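Local coordinates for protein LST4 (Kluyveromyces lactis, PDB 4ZY8) that is probably involved in extracellular amino acid uptake and required for protein trafficking from the Golgi to the plasma membrane, this chain being its DENN-family longin domain, at residues L129-K134 with Q138-D143. Sequence-based numbering, arbitrary orientation.
Sequences LKYLAK and QFLPHD
Apolar side chains of a helix end folding against the loop that leaves it make this contact: Y131 and L132, in the last turn of helix 114-134, meet F139, L140 and P141 once the chain has left the helix and runs across it, between helix and sheet. It illustrates how a loop can pack on the helix it follows with no hydrogen bond between 129-134 and 138-143. Y131 carries much of it. With CG anti to the backbone N (chi1 170°), its ring reaches across to the loop, where the phenol end meets P141; CD of that proline lies 3.4 Å from the tyrosine CZ and 3.3 Å from its OH. L140 CD2 approaches the ring obliquely, 3.7 Å from Y131 CD2. The carbonyl oxygen of F139 comes up near the ring plane, 3.6 Å from Y131 CE2, and so faces the edge of the ring. L132 works through one methyl: its CD2 rests against the backbone, 3.7 Å from F139 N, and stands 4.2 Å from CD2 of L140. On the sheet side, L132 and L140 both touch I96 of strand 95-103, linking helix and loop to the sheet. An alanine in place of Y131 would probably open a gap beside P141 and deprive L140 CD2 of its aromatic neighbour. Two of the loop's polar backbone atoms find a partner in Q17, whose side-chain amide bonds to both L140 N and Q138 O. Apolar contact, buried at L132 and L140 and partly exposed at Y131 and P141, therefore joins helix end and loop directly, while hydrogen bonding ties the loop to strand 12-17.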
ATOM      1  N   LEU A 129       5.571   7.715  -8.080  1.00 33.42           N
ATOM      2  CA  LEU A 129       6.926   8.066  -8.513  1.00 34.06           C
ATOM      3  C   LEU A 129       6.939   9.284  -9.427  1.00 33.18           C
ATOM      4  O   LEU A 129       7.831  10.117  -9.338  1.00 38.18           O
ATOM      5  CB  LEU A 129       7.605   6.880  -9.222  1.00 30.83           C
ATOM      6  CG  LEU A 129       7.973   5.722  -8.290  1.00 32.04           C
ATOM      7  CD1 LEU A 129       8.560   4.530  -9.076  1.00 37.91           C
ATOM      8  CD2 LEU A 129       8.948   6.223  -7.213  1.00 32.98           C
ATOM      9  N   LYS A 130       5.932   9.406 -10.280  1.00 28.54           N
ATOM     10  CA  LYS A 130       5.820  10.568 -11.155  1.00 35.62           C
ATOM     11  C   LYS A 130       5.567  11.860 -10.385  1.00 39.47           C
ATOM     12  O   LYS A 130       5.999  12.936 -10.822  1.00 34.40           O
ATOM     13  CB  LYS A 130       4.729  10.349 -12.205  1.00 28.28           C
ATOM     14  CG  LYS A 130       5.176   9.426 -13.321  1.00 36.44           C
ATOM     15  CD  LYS A 130       6.129  10.164 -14.256  1.00 37.23           C
ATOM     16  CE  LYS A 130       6.593   9.279 -15.399  1.00 37.69           C
ATOM     17  NZ  LYS A 130       7.846   9.822 -16.016  1.00 38.99           N
ATOM     18  N   TYR A 131       4.840  11.776  -9.281  1.00 34.66           N
ATOM     19  CA  TYR A 131       4.649  12.907  -8.399  1.00 39.60           C
ATOM     20  C   TYR A 131       5.984  13.389  -7.891  1.00 41.03           C
ATOM     21  O   TYR A 131       6.246  14.553  -7.876  1.00 40.23           O
ATOM     22  CB  TYR A 131       3.729  12.588  -7.219  1.00 36.55           C
ATOM     23  CG  TYR A 131       3.721  13.688  -6.194  1.00 41.18           C
ATOM     24  CD1 TYR A 131       2.822  14.715  -6.265  1.00 49.14           C
ATOM     25  CD2 TYR A 131       4.683  13.743  -5.229  1.00 44.46           C
ATOM     26  CE1 TYR A 131       2.847  15.738  -5.356  1.00 51.33           C
ATOM     27  CE2 TYR A 131       4.711  14.745  -4.319  1.00 49.63           C
ATOM     28  CZ  TYR A 131       3.791  15.740  -4.393  1.00 53.04           C
ATOM     29  OH  TYR A 131       3.824  16.729  -3.498  1.00 51.09           O
ATOM     30  N   LEU A 132       6.798  12.461  -7.458  1.00 37.57           N
ATOM     31  CA  LEU A 132       8.111  12.795  -6.912  1.00 40.51           C
ATOM     32  C   LEU A 132       8.988  13.471  -7.966  1.00 47.46           C
ATOM     33  O   LEU A 132       9.718  14.414  -7.657  1.00 51.99           O
ATOM     34  CB  LEU A 132       8.786  11.544  -6.353  1.00 36.90           C
ATOM     35  CG  LEU A 132       7.989  11.005  -5.167  1.00 41.74           C
ATOM     36  CD1 LEU A 132       8.584   9.737  -4.634  1.00 42.86           C
ATOM     37  CD2 LEU A 132       7.933  12.058  -4.074  1.00 48.02           C
ATOM     38  N   ALA A 133       8.909  12.976  -9.200  1.00 42.96           N
ATOM     39  CA  ALA A 133       9.598  13.556 -10.351  1.00 40.59           C
ATOM     40  C   ALA A 133       9.069  14.950 -10.698  1.00 51.33           C
ATOM     41  O   ALA A 133       9.830  15.818 -11.108  1.00 57.38           O
ATOM     42  CB  ALA A 133       9.477  12.628 -11.569  1.00 42.36           C
ATOM     43  N   LYS A 134       7.785  15.172 -10.530  1.00 47.22           N
ATOM     44  CA  LYS A 134       7.208  16.438 -10.855  1.00 55.03           C
ATOM     45  C   LYS A 134       7.815  17.454  -9.956  1.00 63.43           C
ATOM     46  O   LYS A 134       8.283  18.476 -10.387  1.00 68.98           O
ATOM     47  CB  LYS A 134       5.703  16.432 -10.636  1.00 54.49           C
ATOM     48  CG  LYS A 134       5.002  17.697 -11.103  1.00 60.49           C
ATOM     49  CD  LYS A 134       3.491  17.647 -10.961  1.00 59.87           C
ATOM     50  CE  LYS A 134       3.070  17.569  -9.513  1.00 64.31           C
ATOM     51  NZ  LYS A 134       1.637  17.236  -9.396  1.00 71.33           N
ATOM     52  N   GLN A 138      11.730  14.140  -2.514  1.00 59.52           N
ATOM     53  CA  GLN A 138      11.699  12.762  -2.081  1.00 61.65           C
ATOM     54  C   GLN A 138      10.493  12.484  -1.231  1.00 56.67           C
ATOM     55  O   GLN A 138      10.336  11.415  -0.697  1.00 59.20           O
ATOM     56  CB  GLN A 138      12.937  12.372  -1.293  1.00 63.43           C
ATOM     57  CG  GLN A 138      13.137  13.087   0.009  1.00 72.94           C
ATOM     58  CD  GLN A 138      14.391  12.634   0.718  1.00 78.93           C
ATOM     59  OE1 GLN A 138      15.289  12.074   0.107  1.00 72.57           O
ATOM     60  NE2 GLN A 138      14.455  12.878   2.011  1.00 84.06           N
ATOM     61  N   PHE A 139       9.632  13.457  -1.104  1.00 54.14           N
ATOM     62  CA  PHE A 139       8.505  13.330  -0.208  1.00 56.61           C
ATOM     63  C   PHE A 139       7.114  13.604  -0.737  1.00 52.51           C
ATOM     64  O   PHE A 139       6.859  14.587  -1.373  1.00 48.42           O
ATOM     65  CB  PHE A 139       8.779  14.158   1.037  1.00 59.05           C
ATOM     66  CG  PHE A 139      10.034  13.765   1.718  1.00 66.75           C
ATOM     67  CD1 PHE A 139      10.177  12.498   2.212  1.00 68.50           C
ATOM     68  CD2 PHE A 139      11.090  14.620   1.795  1.00 70.70           C
ATOM     69  CE1 PHE A 139      11.338  12.098   2.819  1.00 70.34           C
ATOM     70  CE2 PHE A 139      12.255  14.227   2.402  1.00 73.21           C
ATOM     71  CZ  PHE A 139      12.379  12.959   2.912  1.00 72.03           C
ATOM     72  N   LEU A 140       6.218  12.692  -0.416  1.00 50.87           N
ATOM     73  CA  LEU A 140       4.807  12.850  -0.712  1.00 52.83           C
ATOM     74  C   LEU A 140       4.237  13.877   0.262  1.00 49.57           C
ATOM     75  O   LEU A 140       4.721  13.991   1.384  1.00 53.83           O
ATOM     76  CB  LEU A 140       4.082  11.501  -0.570  1.00 43.34           C
ATOM     77  CG  LEU A 140       4.500  10.441  -1.597  1.00 49.17           C
ATOM     78  CD1 LEU A 140       3.958   9.031  -1.257  1.00 33.31           C
ATOM     79  CD2 LEU A 140       4.068  10.884  -2.993  1.00 40.79           C
ATOM     80  N   PRO A 141       3.181  14.590  -0.140  1.00 50.53           N
ATOM     81  CA  PRO A 141       2.535  15.534   0.779  1.00 57.10           C
ATOM     82  C   PRO A 141       1.794  14.781   1.886  1.00 57.89           C
ATOM     83  O   PRO A 141       1.354  13.673   1.628  1.00 60.40           O
ATOM     84  CB  PRO A 141       1.565  16.290  -0.133  1.00 56.38           C
ATOM     85  CG  PRO A 141       1.244  15.311  -1.215  1.00 54.13           C
ATOM     86  CD  PRO A 141       2.513  14.546  -1.454  1.00 47.56           C
ATOM     87  N   HIS A 142       1.638  15.343   3.080  1.00 66.39           N
ATOM     88  CA  HIS A 142       0.784  14.683   4.070  1.00 71.60           C
ATOM     89  C   HIS A 142      -0.558  15.389   4.163  1.00 71.38           C
ATOM     90  O   HIS A 142      -1.411  15.018   4.969  1.00 80.53           O
ATOM     91  CB  HIS A 142       1.448  14.634   5.447  1.00 75.13           C
ATOM     92  CG  HIS A 142       1.798  15.978   5.996  1.00 82.85           C
ATOM     93  ND1 HIS A 142       0.860  16.817   6.565  1.00 85.78           N
ATOM     94  CD2 HIS A 142       2.979  16.638   6.063  1.00 87.57           C
ATOM     95  CE1 HIS A 142       1.448  17.929   6.960  1.00 91.64           C
ATOM     96  NE2 HIS A 142       2.737  17.848   6.665  1.00 94.82           N
ATOM     97  N   ASP A 143      -0.718  16.421   3.338  1.00 70.74           N
ATOM     98  CA  ASP A 143      -1.959  17.181   3.237  1.00 70.16           C
ATOM     99  C   ASP A 143      -2.355  17.251   1.766  1.00 68.14           C
ATOM    100  O   ASP A 143      -2.489  18.329   1.186  1.00 67.36           O
ATOM    101  CB  ASP A 143      -1.780  18.589   3.807  1.00 65.99           C
TER